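PDB 4EGV: acetyl-CoA acetyltransferase from Mycobacterium smegmatis, which adopts the thiolase fold as a single chain and probably has acyltransferase activity. Local coordinates for residues Asp212-Met217 / Leu246-Ser251; Leu197-Arg202 / Pro349-Cys354; Gly455-Tyr460 / Lys494-Gly499. One frame throughout, in Å; residues are numbered along the deposited sequence.

Contact 1 (Asp212-Met217 / Leu246-Ser251); sequences DYRLAM and LTVTAS
The Arg214 guanidinium meets segment 246-251 at its edge, where the carbonyl O of Leu246 lies near its plane, while CG2 of Val248 approaches obliquely, nearest NH2. In this thiolase-fold protein, the contact lies at the surface, where the early turns of helix 210-230 meet the end of the short helix 242-246 and the loop leading on to strand 254-256. The two backbones come closest at Arg214 and Leu246, with CA atoms 6.3 Å apart.

NE of Arg214 points at Leu246 O over 3.4 Å; the N-H is well aimed, at 164°, but the length makes this a weak hydrogen bond. The arginine gets there by a bent route. It leaves the helix with CG anti to the backbone N (chi1 -170°), then folds at chi2 and chi3, which brings NE rather than a terminal nitrogen to the carbonyl. Leu246 is the last helical residue before Thr247 departs, and a positive guanidinium beside a carbonyl at that end of a helix is probably favourable. The turn is held from its own side as well, Thr247 OG1 bonding back to Glu243 O.

Beside the polar link, Val248 runs across the arginine at about a right angle, and its CG2 sits 3.7 Å from Arg214 NH2. The apolar part of the contact is one residue further along the helix, where Leu215 meets Leu246 at a slant, methyl against methyl, with CD1 to CD1 at 3.8 Å. The same Leu246 methyl also rests on the helix backbone itself, its CD1 lying 3.7 Å from Leu215 CA.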
ATOM      1  N   ASP A 212      14.208 -19.122   8.981  1.00 50.86           N
ATOM      2  CA  ASP A 212      13.246 -19.614   7.985  1.00 51.53           C
ATOM      3  C   ASP A 212      12.372 -18.493   7.387  1.00 50.86           C
ATOM      4  O   ASP A 212      12.144 -18.424   6.172  1.00 50.66           O
ATOM      5  CB  ASP A 212      12.346 -20.689   8.609  1.00 52.60           C
ATOM      6  CG  ASP A 212      12.846 -22.140   8.369  1.00 54.44           C
ATOM      7  OD1 ASP A 212      13.743 -22.367   7.533  1.00 54.38           O
ATOM      8  OD2 ASP A 212      12.303 -23.059   9.035  1.00 55.37           O
ATOM      9  N   TYR A 213      11.891 -17.621   8.272  1.00 50.04           N
ATOM     10  CA  TYR A 213      11.076 -16.484   7.910  1.00 48.79           C
ATOM     11  C   TYR A 213      11.887 -15.486   7.125  1.00 48.40           C
ATOM     12  O   TYR A 213      11.421 -14.921   6.162  1.00 48.01           O
ATOM     13  CB  TYR A 213      10.505 -15.835   9.149  1.00 48.58           C
ATOM     14  CG  TYR A 213       9.353 -14.936   8.822  1.00 48.58           C
ATOM     15  CD1 TYR A 213       8.056 -15.438   8.698  1.00 47.86           C
ATOM     16  CD2 TYR A 213       9.554 -13.570   8.605  1.00 48.72           C
ATOM     17  CE1 TYR A 213       7.011 -14.605   8.382  1.00 48.34           C
ATOM     18  CE2 TYR A 213       8.518 -12.736   8.275  1.00 47.26           C
ATOM     19  CZ  TYR A 213       7.253 -13.245   8.164  1.00 47.72           C
ATOM     20  OH  TYR A 213       6.236 -12.371   7.841  1.00 46.47           O
ATOM     21  N   ARG A 214      13.119 -15.268   7.531  1.00 48.09           N
ATOM     22  CA  ARG A 214      13.970 -14.392   6.776  1.00 48.05           C
ATOM     23  C   ARG A 214      14.168 -14.888   5.333  1.00 47.40           C
ATOM     24  O   ARG A 214      14.276 -14.092   4.414  1.00 46.85           O
ATOM     25  CB  ARG A 214      15.290 -14.154   7.510  1.00 48.63           C
ATOM     26  CG  ARG A 214      16.103 -13.064   6.868  1.00 50.68           C
ATOM     27  CD  ARG A 214      16.851 -12.134   7.759  1.00 54.51           C
ATOM     28  NE  ARG A 214      18.168 -12.571   8.227  1.00 57.11           N
ATOM     29  CZ  ARG A 214      18.461 -12.778   9.505  1.00 58.62           C
ATOM     30  NH1 ARG A 214      17.550 -12.625  10.444  1.00 60.58           N
ATOM     31  NH2 ARG A 214      19.663 -13.143   9.858  1.00 59.16           N
ATOM     32  N   LEU A 215      14.154 -16.204   5.135  1.00 47.09           N
ATOM     33  CA  LEU A 215      14.248 -16.783   3.790  1.00 46.41           C
ATOM     34  C   LEU A 215      12.974 -16.546   2.988  1.00 45.84           C
ATOM     35  O   LEU A 215      13.030 -16.249   1.785  1.00 45.54           O
ATOM     36  CB  LEU A 215      14.594 -18.279   3.857  1.00 46.62           C
ATOM     37  CG  LEU A 215      14.614 -19.128   2.579  1.00 46.53           C
ATOM     38  CD1 LEU A 215      15.857 -18.904   1.763  1.00 44.59           C
ATOM     39  CD2 LEU A 215      14.437 -20.606   2.888  1.00 46.48           C
ATOM     40  N   ALA A 216      11.830 -16.681   3.653  1.00 45.17           N
ATOM     41  CA  ALA A 216      10.561 -16.471   2.997  1.00 45.13           C
ATOM     42  C   ALA A 216      10.461 -15.048   2.445  1.00 45.23           C
ATOM     43  O   ALA A 216      10.032 -14.858   1.306  1.00 44.87           O
ATOM     44  CB  ALA A 216       9.409 -16.777   3.954  1.00 44.90           C
HETATM   45  N   MSE A 217      10.863 -14.067   3.266  1.00 45.36           N
HETATM   46  CA  MSE A 217      10.894 -12.648   2.900  1.00 45.51           C
HETATM   47  C   MSE A 217      11.822 -12.336   1.729  1.00 45.19           C
HETATM   48  O   MSE A 217      11.501 -11.520   0.873  1.00 45.08           O
HETATM   49  CB  MSE A 217      11.359 -11.804   4.067  1.00 45.77           C
HETATM   50  CG  MSE A 217      10.382 -11.603   5.154  1.00 47.91           C
HETATM   51 SE   MSE A 217      11.005 -10.290   6.532  1.00 52.66          SE
HETATM   52  CE  MSE A 217      12.865 -10.785   6.823  1.00 50.92           C
ATOM     53  N   LEU A 246      19.112 -11.951   2.186  1.00 55.33           N
ATOM     54  CA  LEU A 246      19.004 -12.676   3.422  1.00 55.50           C
ATOM     55  C   LEU A 246      20.277 -12.610   4.258  1.00 55.37           C
ATOM     56  O   LEU A 246      20.223 -12.785   5.475  1.00 55.35           O
ATOM     57  CB  LEU A 246      18.613 -14.120   3.083  1.00 55.81           C
ATOM     58  CG  LEU A 246      18.960 -15.338   3.951  1.00 56.82           C
ATOM     59  CD1 LEU A 246      17.940 -16.433   3.800  1.00 57.93           C
ATOM     60  CD2 LEU A 246      20.302 -15.892   3.611  1.00 57.96           C
ATOM     61  N   THR A 247      21.415 -12.372   3.600  1.00 55.42           N
ATOM     62  CA  THR A 247      22.743 -12.371   4.251  1.00 55.25           C
ATOM     63  C   THR A 247      23.092 -11.013   4.843  1.00 55.26           C
ATOM     64  O   THR A 247      23.302 -10.038   4.120  1.00 54.86           O
ATOM     65  CB  THR A 247      23.866 -12.830   3.276  1.00 55.25           C
ATOM     66  OG1 THR A 247      23.538 -14.111   2.735  1.00 54.96           O
ATOM     67  CG2 THR A 247      25.210 -12.915   3.973  1.00 54.55           C
ATOM     68  N   VAL A 248      23.151 -10.970   6.167  1.00 55.65           N
ATOM     69  CA  VAL A 248      23.530  -9.762   6.894  1.00 56.30           C
ATOM     70  C   VAL A 248      25.044  -9.430   6.711  1.00 56.72           C
ATOM     71  O   VAL A 248      25.933 -10.244   7.017  1.00 56.51           O
ATOM     72  CB  VAL A 248      23.143  -9.867   8.410  1.00 56.49           C
ATOM     73  CG1 VAL A 248      23.314  -8.519   9.107  1.00 55.83           C
ATOM     74  CG2 VAL A 248      21.722 -10.370   8.573  1.00 55.79           C
ATOM     75  N   THR A 249      25.320  -8.247   6.174  1.00 56.97           N
ATOM     76  CA  THR A 249      26.691  -7.789   6.003  1.00 57.85           C
ATOM     77  C   THR A 249      26.849  -6.412   6.682  1.00 58.04           C
ATOM     78  O   THR A 249      25.910  -5.948   7.345  1.00 58.17           O
ATOM     79  CB  THR A 249      27.176  -7.820   4.475  1.00 57.99           C
ATOM     80  OG1 THR A 249      26.545  -6.797   3.699  1.00 57.52           O
ATOM     81  CG2 THR A 249      26.939  -9.188   3.828  1.00 57.43           C
ATOM     82  N   ALA A 250      28.020  -5.785   6.560  1.00 57.98           N
ATOM     83  CA  ALA A 250      28.180  -4.405   7.009  1.00 58.19           C
ATOM     84  C   ALA A 250      27.325  -3.470   6.144  1.00 58.08           C
ATOM     85  O   ALA A 250      26.836  -2.431   6.616  1.00 57.95           O
ATOM     86  CB  ALA A 250      29.643  -4.002   6.964  1.00 58.47           C
ATOM     87  N   SER A 251      27.142  -3.871   4.887  1.00 57.74           N
ATOM     88  CA  SER A 251      26.364  -3.144   3.877  1.00 57.17           C
ATOM     89  C   SER A 251      24.824  -3.362   4.043  1.00 56.54           C
ATOM     90  O   SER A 251      24.047  -2.414   3.954  1.00 56.85           O
ATOM     91  CB  SER A 251      26.874  -3.576   2.488  1.00 57.40           C
ATOM     92  OG  SER A 251      26.173  -2.967   1.434  1.00 57.07           O
TER

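Contact 2 (Leu197-Arg202 / Pro349-Cys354); sequences LLENAR and PVFNIC
Arg202 lays its guanidinium flat over one face of the Phe351 ring, the two planes only 3° from parallel. The arginine chain is fully extended from CB through NE, and the last torsion (chi4 -91°) then turns the guanidinium broadside to the phenyl. CZ stands 3.9 Å from the ring centroid in a cation-pi stack displaced toward the CB side of the ring: CZ is 3.5 Å from Phe351 CG, and NH1 is 3.4 Å from Phe351 CD2.

Glu199, one turn earlier on the same helix, arrives differently. A bend at chi2 (92°) swings its carboxylate to the ring edge, where OE1 lies in the ring plane 3.4 Å from Phe351 CD2, close to the weakly positive C-H rim. Within the thiolase fold, this joins helix 191-206 to helix 348-357, which follows the edge strand 337-342 of the large mixed sheet.

All three side chains are buried, and the charges have partners. Arg202 NE forms a salt bridge with Asp355 OD2, which probably helps fix the guanidinium rotation. Glu199 OE1 is hydrogen-bonded to Tyr213 OH, while its OE2 is hydrogen-bonded to Tyr259 OH.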
ATOM      1  N   LEU A 197       6.480  -5.401  14.011  1.00 35.00           N
ATOM      2  CA  LEU A 197       5.610  -6.090  14.960  1.00 35.31           C
ATOM      3  C   LEU A 197       4.607  -7.037  14.265  1.00 35.68           C
ATOM      4  O   LEU A 197       4.306  -8.127  14.742  1.00 35.78           O
ATOM      5  CB  LEU A 197       4.861  -5.076  15.824  1.00 34.87           C
ATOM      6  CG  LEU A 197       5.675  -4.367  16.905  1.00 33.54           C
ATOM      7  CD1 LEU A 197       5.140  -3.025  17.298  1.00 31.11           C
ATOM      8  CD2 LEU A 197       5.921  -5.244  18.084  1.00 31.05           C
ATOM      9  N   LEU A 198       4.075  -6.601  13.134  1.00 35.82           N
ATOM     10  CA  LEU A 198       3.104  -7.355  12.367  1.00 35.92           C
ATOM     11  C   LEU A 198       3.721  -8.542  11.724  1.00 36.31           C
ATOM     12  O   LEU A 198       3.158  -9.576  11.662  1.00 36.21           O
ATOM     13  CB  LEU A 198       2.502  -6.488  11.255  1.00 35.60           C
ATOM     14  CG  LEU A 198       1.213  -5.688  11.444  1.00 35.02           C
ATOM     15  CD1 LEU A 198       1.179  -4.972  12.704  1.00 33.90           C
ATOM     16  CD2 LEU A 198       0.976  -4.781  10.336  1.00 34.12           C
ATOM     17  N   GLU A 199       4.895  -8.330  11.197  1.00 36.63           N
ATOM     18  CA  GLU A 199       5.699  -9.348  10.617  1.00 37.06           C
ATOM     19  C   GLU A 199       6.175 -10.398  11.598  1.00 37.57           C
ATOM     20  O   GLU A 199       6.237 -11.507  11.233  1.00 37.40           O
ATOM     21  CB  GLU A 199       6.849  -8.681   9.923  1.00 36.97           C
ATOM     22  CG  GLU A 199       7.430  -9.452   8.822  1.00 38.01           C
ATOM     23  CD  GLU A 199       6.853  -9.159   7.480  1.00 38.75           C
ATOM     24  OE1 GLU A 199       6.396 -10.091   6.849  1.00 40.26           O
ATOM     25  OE2 GLU A 199       6.908  -8.037   7.024  1.00 39.80           O
ATOM     26  N   ASN A 200       6.465 -10.050  12.846  1.00 38.26           N
ATOM     27  CA  ASN A 200       6.847 -11.018  13.839  1.00 38.84           C
ATOM     28  C   ASN A 200       5.643 -11.712  14.429  1.00 39.40           C
ATOM     29  O   ASN A 200       5.719 -12.817  14.866  1.00 39.70           O
ATOM     30  CB  ASN A 200       7.699 -10.373  14.909  1.00 38.62           C
ATOM     31  CG  ASN A 200       9.099 -10.232  14.511  1.00 37.99           C
ATOM     32  OD1 ASN A 200       9.608 -11.014  13.795  1.00 37.77           O
ATOM     33  ND2 ASN A 200       9.723  -9.223  14.973  1.00 36.83           N
ATOM     34  N   ALA A 201       4.513 -11.058  14.381  1.00 40.16           N
ATOM     35  CA  ALA A 201       3.232 -11.686  14.737  1.00 41.18           C
ATOM     36  C   ALA A 201       2.767 -12.779  13.737  1.00 41.88           C
ATOM     37  O   ALA A 201       2.131 -13.757  14.137  1.00 41.83           O
ATOM     38  CB  ALA A 201       2.166 -10.643  14.963  1.00 40.36           C
ATOM     39  N   ARG A 202       3.094 -12.606  12.458  1.00 42.59           N
ATOM     40  CA  ARG A 202       2.764 -13.571  11.423  1.00 43.56           C
ATOM     41  C   ARG A 202       3.720 -14.751  11.512  1.00 44.57           C
ATOM     42  O   ARG A 202       3.361 -15.897  11.239  1.00 44.59           O
ATOM     43  CB  ARG A 202       2.851 -12.922  10.044  1.00 43.50           C
ATOM     44  CG  ARG A 202       2.471 -13.809   8.900  1.00 42.52           C
ATOM     45  CD  ARG A 202       2.638 -13.152   7.571  1.00 42.17           C
ATOM     46  NE  ARG A 202       2.445 -14.125   6.510  1.00 42.60           N
ATOM     47  CZ  ARG A 202       3.417 -14.855   5.961  1.00 42.53           C
ATOM     48  NH1 ARG A 202       4.664 -14.687   6.360  1.00 41.00           N
ATOM     49  NH2 ARG A 202       3.139 -15.751   5.006  1.00 40.82           N
ATOM     50  N   PRO A 349       2.257  -6.864   3.943  1.00 36.90           N
ATOM     51  CA  PRO A 349       0.970  -6.649   3.281  1.00 36.60           C
ATOM     52  C   PRO A 349       0.824  -7.432   1.991  1.00 36.50           C
ATOM     53  O   PRO A 349      -0.293  -7.547   1.473  1.00 36.02           O
ATOM     54  CB  PRO A 349       0.945  -5.132   3.017  1.00 36.35           C
ATOM     55  CG  PRO A 349       2.291  -4.720   3.092  1.00 36.86           C
ATOM     56  CD  PRO A 349       3.053  -5.631   3.974  1.00 36.77           C
ATOM     57  N   VAL A 350       1.944  -7.949   1.484  1.00 36.57           N
ATOM     58  CA  VAL A 350       1.940  -8.841   0.338  1.00 37.44           C
ATOM     59  C   VAL A 350       1.649 -10.237   0.801  1.00 37.78           C
ATOM     60  O   VAL A 350       0.715 -10.841   0.331  1.00 37.74           O
ATOM     61  CB  VAL A 350       3.251  -8.822  -0.470  1.00 37.39           C
ATOM     62  CG1 VAL A 350       3.151  -9.781  -1.630  1.00 37.06           C
ATOM     63  CG2 VAL A 350       3.552  -7.439  -0.981  1.00 37.09           C
ATOM     64  N   PHE A 351       2.440 -10.732   1.742  1.00 38.79           N
ATOM     65  CA  PHE A 351       2.186 -12.013   2.402  1.00 40.20           C
ATOM     66  C   PHE A 351       0.724 -12.183   2.768  1.00 41.03           C
ATOM     67  O   PHE A 351       0.129 -13.204   2.512  1.00 40.59           O
ATOM     68  CB  PHE A 351       3.004 -12.123   3.689  1.00 40.11           C
ATOM     69  CG  PHE A 351       4.401 -12.603   3.486  1.00 40.19           C
ATOM     70  CD1 PHE A 351       4.694 -13.571   2.528  1.00 40.40           C
ATOM     71  CD2 PHE A 351       5.430 -12.121   4.278  1.00 39.44           C
ATOM     72  CE1 PHE A 351       5.987 -14.024   2.350  1.00 40.13           C
ATOM     73  CE2 PHE A 351       6.714 -12.571   4.113  1.00 40.11           C
ATOM     74  CZ  PHE A 351       6.990 -13.529   3.147  1.00 40.49           C
ATOM     75  N   ASN A 352       0.169 -11.133   3.358  1.00 42.43           N
ATOM     76  CA  ASN A 352      -1.129 -11.153   3.940  1.00 43.45           C
ATOM     77  C   ASN A 352      -2.224 -11.382   2.939  1.00 44.12           C
ATOM     78  O   ASN A 352      -3.189 -12.045   3.247  1.00 43.88           O
ATOM     79  CB  ASN A 352      -1.340  -9.856   4.692  1.00 43.40           C
ATOM     80  CG  ASN A 352      -2.743  -9.722   5.232  1.00 44.32           C
ATOM     81  OD1 ASN A 352      -3.157 -10.442   6.158  1.00 43.34           O
ATOM     82  ND2 ASN A 352      -3.496  -8.787   4.643  1.00 44.24           N
ATOM     83  N   ILE A 353      -2.085 -10.828   1.739  1.00 45.44           N
ATOM     84  CA  ILE A 353      -3.062 -11.083   0.681  1.00 46.72           C
ATOM     85  C   ILE A 353      -2.985 -12.545   0.284  1.00 47.81           C
ATOM     86  O   ILE A 353      -3.994 -13.242   0.225  1.00 48.26           O
ATOM     87  CB  ILE A 353      -2.867 -10.195  -0.538  1.00 46.58           C
ATOM     88  CG1 ILE A 353      -3.239  -8.765  -0.198  1.00 45.74           C
ATOM     89  CG2 ILE A 353      -3.704 -10.696  -1.698  1.00 46.17           C
ATOM     90  CD1 ILE A 353      -4.533  -8.615   0.553  1.00 45.50           C
ATOM     91  N   CYS A 354      -1.762 -13.008   0.089  1.00 48.62           N
ATOM     92  CA  CYS A 354      -1.463 -14.395  -0.201  1.00 49.44           C
ATOM     93  C   CYS A 354      -2.005 -15.444   0.792  1.00 49.88           C
ATOM     94  O   CYS A 354      -2.460 -16.500   0.392  1.00 50.04           O
ATOM     95  CB  CYS A 354       0.045 -14.530  -0.369  1.00 49.54           C
ATOM     96  SG  CYS A 354       0.663 -13.618  -1.813  1.00 48.41           S
TER

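Contact 3 (Gly455-Tyr460 / Lys494-Gly499); sequences GTIETY and KLLSEG
This is a buried, largely apolar helix-on-sheet contact in the additional C-terminal domain: Leu496, on helix 490-498, inserts its side chain against Tyr460 and Ile457 of strand 453-463. The domain is a five-stranded antiparallel sheet with the helix between its third and fourth strands in chain order, a topology consistent with the OB fold to which this family is assigned. Strand 453-463 is central in the sheet, between strands 470-476 and 505-509.

CD2 of Leu496 does most of the touching. It reaches the base of the tyrosine, 3.9 Å from Tyr460 CB and the same distance from Tyr460 CG, and also comes within 4.2 Å of Ile457 CD1. Leucine and tyrosine run past one another in opposite senses, so the leucine branch lies near the root of the tyrosine while CE1, further out on the ring, lies by the helix backbone. Tyr460 takes the crowded position for its CG, between backbone N and carbonyl carbon (chi1 67°), which lays the ring along the helix side of the strand. Its hydroxyl continues beyond the contact to Arg203 NH2, a hydrogen bond to helix 191-206. Ile473, on the neighbouring strand 470-476, also touches both Ile457 and Leu496.

Ile457 and Tyr460 both point toward the helix although three residues apart, where regular alternation would put them on opposite faces. The explanation is a classic beta bulge between them: Glu458 and Thr459 both face Ile474 of the next strand, and the extra residue resets the alternation. One ring atom reaches the helix backbone as well: Tyr460 CE1 lies 3.5 Å from the carbonyl O of Leu496, which approaches the ring obliquely.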
ATOM      1  N   GLY A 455       3.536 -11.232  32.249  1.00 58.56           N
ATOM      2  CA  GLY A 455       2.912 -11.344  30.955  1.00 56.89           C
ATOM      3  C   GLY A 455       3.688 -12.197  30.000  1.00 55.68           C
ATOM      4  O   GLY A 455       4.793 -12.618  30.285  1.00 55.53           O
ATOM      5  N   THR A 456       3.070 -12.448  28.855  1.00 54.79           N
ATOM      6  CA  THR A 456       3.643 -13.233  27.751  1.00 53.52           C
ATOM      7  C   THR A 456       3.904 -12.318  26.539  1.00 52.04           C
ATOM      8  O   THR A 456       3.107 -11.430  26.228  1.00 51.46           O
ATOM      9  CB  THR A 456       2.685 -14.440  27.361  1.00 53.99           C
ATOM     10  OG1 THR A 456       2.415 -15.243  28.517  1.00 53.19           O
ATOM     11  CG2 THR A 456       3.272 -15.347  26.233  1.00 54.66           C
ATOM     12  N   ILE A 457       5.041 -12.533  25.879  1.00 50.45           N
ATOM     13  CA  ILE A 457       5.368 -11.844  24.634  1.00 48.73           C
ATOM     14  C   ILE A 457       4.468 -12.357  23.487  1.00 48.18           C
ATOM     15  O   ILE A 457       4.452 -13.550  23.195  1.00 47.85           O
ATOM     16  CB  ILE A 457       6.848 -12.014  24.299  1.00 48.22           C
ATOM     17  CG1 ILE A 457       7.693 -11.281  25.332  1.00 47.09           C
ATOM     18  CG2 ILE A 457       7.131 -11.482  22.933  1.00 48.09           C
ATOM     19  CD1 ILE A 457       9.162 -11.464  25.173  1.00 44.42           C
ATOM     20  N   GLU A 458       3.693 -11.468  22.862  1.00 47.28           N
ATOM     21  CA  GLU A 458       2.908 -11.878  21.699  1.00 46.47           C
ATOM     22  C   GLU A 458       3.661 -11.553  20.414  1.00 45.21           C
ATOM     23  O   GLU A 458       3.694 -12.354  19.481  1.00 45.04           O
ATOM     24  CB  GLU A 458       1.498 -11.267  21.706  1.00 46.69           C
ATOM     25  CG  GLU A 458       0.551 -11.984  20.752  1.00 48.09           C
ATOM     26  CD  GLU A 458      -0.811 -11.340  20.642  1.00 49.05           C
ATOM     27  OE1 GLU A 458      -1.092 -10.408  21.413  1.00 49.28           O
ATOM     28  OE2 GLU A 458      -1.596 -11.750  19.772  1.00 48.47           O
ATOM     29  N   THR A 459       4.271 -10.373  20.404  1.00 43.80           N
ATOM     30  CA  THR A 459       5.128  -9.926  19.315  1.00 42.28           C
ATOM     31  C   THR A 459       6.117  -8.854  19.811  1.00 41.23           C
ATOM     32  O   THR A 459       6.018  -8.349  20.921  1.00 40.29           O
ATOM     33  CB  THR A 459       4.300  -9.474  18.096  1.00 42.13           C
ATOM     34  OG1 THR A 459       5.162  -9.199  16.990  1.00 41.09           O
ATOM     35  CG2 THR A 459       3.466  -8.272  18.430  1.00 42.36           C
ATOM     36  N   TYR A 460       7.087  -8.544  18.971  1.00 40.36           N
ATOM     37  CA  TYR A 460       8.250  -7.778  19.357  1.00 39.39           C
ATOM     38  C   TYR A 460       8.900  -7.171  18.114  1.00 38.94           C
ATOM     39  O   TYR A 460       8.689  -7.607  16.975  1.00 38.14           O
ATOM     40  CB  TYR A 460       9.270  -8.689  20.076  1.00 39.12           C
ATOM     41  CG  TYR A 460       9.895  -9.740  19.169  1.00 38.91           C
ATOM     42  CD1 TYR A 460      11.147  -9.537  18.582  1.00 38.26           C
ATOM     43  CD2 TYR A 460       9.222 -10.931  18.887  1.00 39.03           C
ATOM     44  CE1 TYR A 460      11.715 -10.482  17.741  1.00 38.01           C
ATOM     45  CE2 TYR A 460       9.784 -11.896  18.042  1.00 39.56           C
ATOM     46  CZ  TYR A 460      11.043 -11.663  17.471  1.00 38.36           C
ATOM     47  OH  TYR A 460      11.601 -12.604  16.632  1.00 36.64           O
ATOM     48  N   LYS A 494      18.938  -9.405  24.145  1.00 52.39           N
ATOM     49  CA  LYS A 494      19.719 -10.500  23.581  1.00 52.88           C
ATOM     50  C   LYS A 494      18.772 -11.616  23.072  1.00 53.14           C
ATOM     51  O   LYS A 494      18.981 -12.161  21.989  1.00 52.96           O
ATOM     52  CB  LYS A 494      20.707 -11.007  24.656  1.00 53.32           C
ATOM     53  CG  LYS A 494      21.710 -12.059  24.232  1.00 54.40           C
ATOM     54  CD  LYS A 494      22.851 -12.178  25.257  1.00 56.56           C
ATOM     55  CE  LYS A 494      24.162 -12.595  24.526  1.00 56.47           C
ATOM     56  NZ  LYS A 494      25.212 -13.051  25.455  1.00 53.31           N
ATOM     57  N   LEU A 495      17.725 -11.925  23.850  1.00 53.47           N
ATOM     58  CA  LEU A 495      16.715 -12.914  23.460  1.00 54.05           C
ATOM     59  C   LEU A 495      15.915 -12.472  22.227  1.00 54.24           C
ATOM     60  O   LEU A 495      15.648 -13.297  21.356  1.00 53.92           O
ATOM     61  CB  LEU A 495      15.776 -13.263  24.634  1.00 54.20           C
ATOM     62  CG  LEU A 495      14.752 -14.373  24.355  1.00 54.49           C
ATOM     63  CD1 LEU A 495      15.367 -15.803  24.355  1.00 54.72           C
ATOM     64  CD2 LEU A 495      13.592 -14.268  25.308  1.00 53.85           C
ATOM     65  N   LEU A 496      15.541 -11.189  22.157  1.00 54.74           N
ATOM     66  CA  LEU A 496      14.788 -10.656  21.009  1.00 55.48           C
ATOM     67  C   LEU A 496      15.600 -10.561  19.710  1.00 56.33           C
ATOM     68  O   LEU A 496      15.054 -10.759  18.609  1.00 55.93           O
ATOM     69  CB  LEU A 496      14.157  -9.298  21.312  1.00 55.35           C
ATOM     70  CG  LEU A 496      13.255  -9.138  22.536  1.00 54.65           C
ATOM     71  CD1 LEU A 496      12.862  -7.692  22.767  1.00 53.28           C
ATOM     72  CD2 LEU A 496      12.034  -9.991  22.439  1.00 53.41           C
ATOM     73  N   SER A 497      16.898 -10.282  19.839  1.00 57.30           N
ATOM     74  CA  SER A 497      17.783 -10.154  18.676  1.00 58.73           C
ATOM     75  C   SER A 497      18.329 -11.472  18.135  1.00 59.88           C
ATOM     76  O   SER A 497      18.524 -11.614  16.928  1.00 59.36           O
ATOM     77  CB  SER A 497      18.972  -9.251  18.997  1.00 58.73           C
ATOM     78  OG  SER A 497      18.587  -8.082  19.691  1.00 58.88           O
ATOM     79  N   GLU A 498      18.588 -12.424  19.032  1.00 61.54           N
ATOM     80  CA  GLU A 498      19.382 -13.602  18.698  1.00 63.32           C
ATOM     81  C   GLU A 498      18.701 -14.947  18.947  1.00 63.73           C
ATOM     82  O   GLU A 498      19.132 -15.954  18.396  1.00 63.51           O
ATOM     83  CB  GLU A 498      20.713 -13.572  19.465  1.00 63.90           C
ATOM     84  CG  GLU A 498      21.708 -12.480  19.014  1.00 66.98           C
ATOM     85  CD  GLU A 498      23.088 -12.541  19.730  1.00 70.84           C
ATOM     86  OE1 GLU A 498      23.260 -13.265  20.753  1.00 71.95           O
ATOM     87  OE2 GLU A 498      24.008 -11.836  19.253  1.00 70.97           O
ATOM     88  N   GLY A 499      17.539 -14.908  19.569  1.00 64.41           N
ATOM     89  CA  GLY A 499      16.752 -16.103  19.782  1.00 65.24           C
ATOM     90  C   GLY A 499      15.334 -16.111  19.240  1.00 65.69           C
ATOM     91  O   GLY A 499      15.080 -15.604  18.194  1.00 65.96           O
TER

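In the fold
Contact 2 touches both of the others. Its centre is about 16 Å from that of contact 1 and about 18 Å from that of contact 3. Along the chain, contact 1 falls between the two halves of contact 2, and contact 3 follows both. Helices 191-206 and 210-230 are consecutive, and Phe351 of contact 2 packs on Ala216 and Met217 of segment 212-217. Helix 191-206 also meets strand 453-463: Leu197 O bonds to Thr459 OG1, and Asn200 ND2 to Tyr460 O. Touching helix 348-357 as well, it links the C-terminal domain to the thiolase-fold part of the chain. Contacts 1 and 3, with centres about 19 Å apart, do not touch.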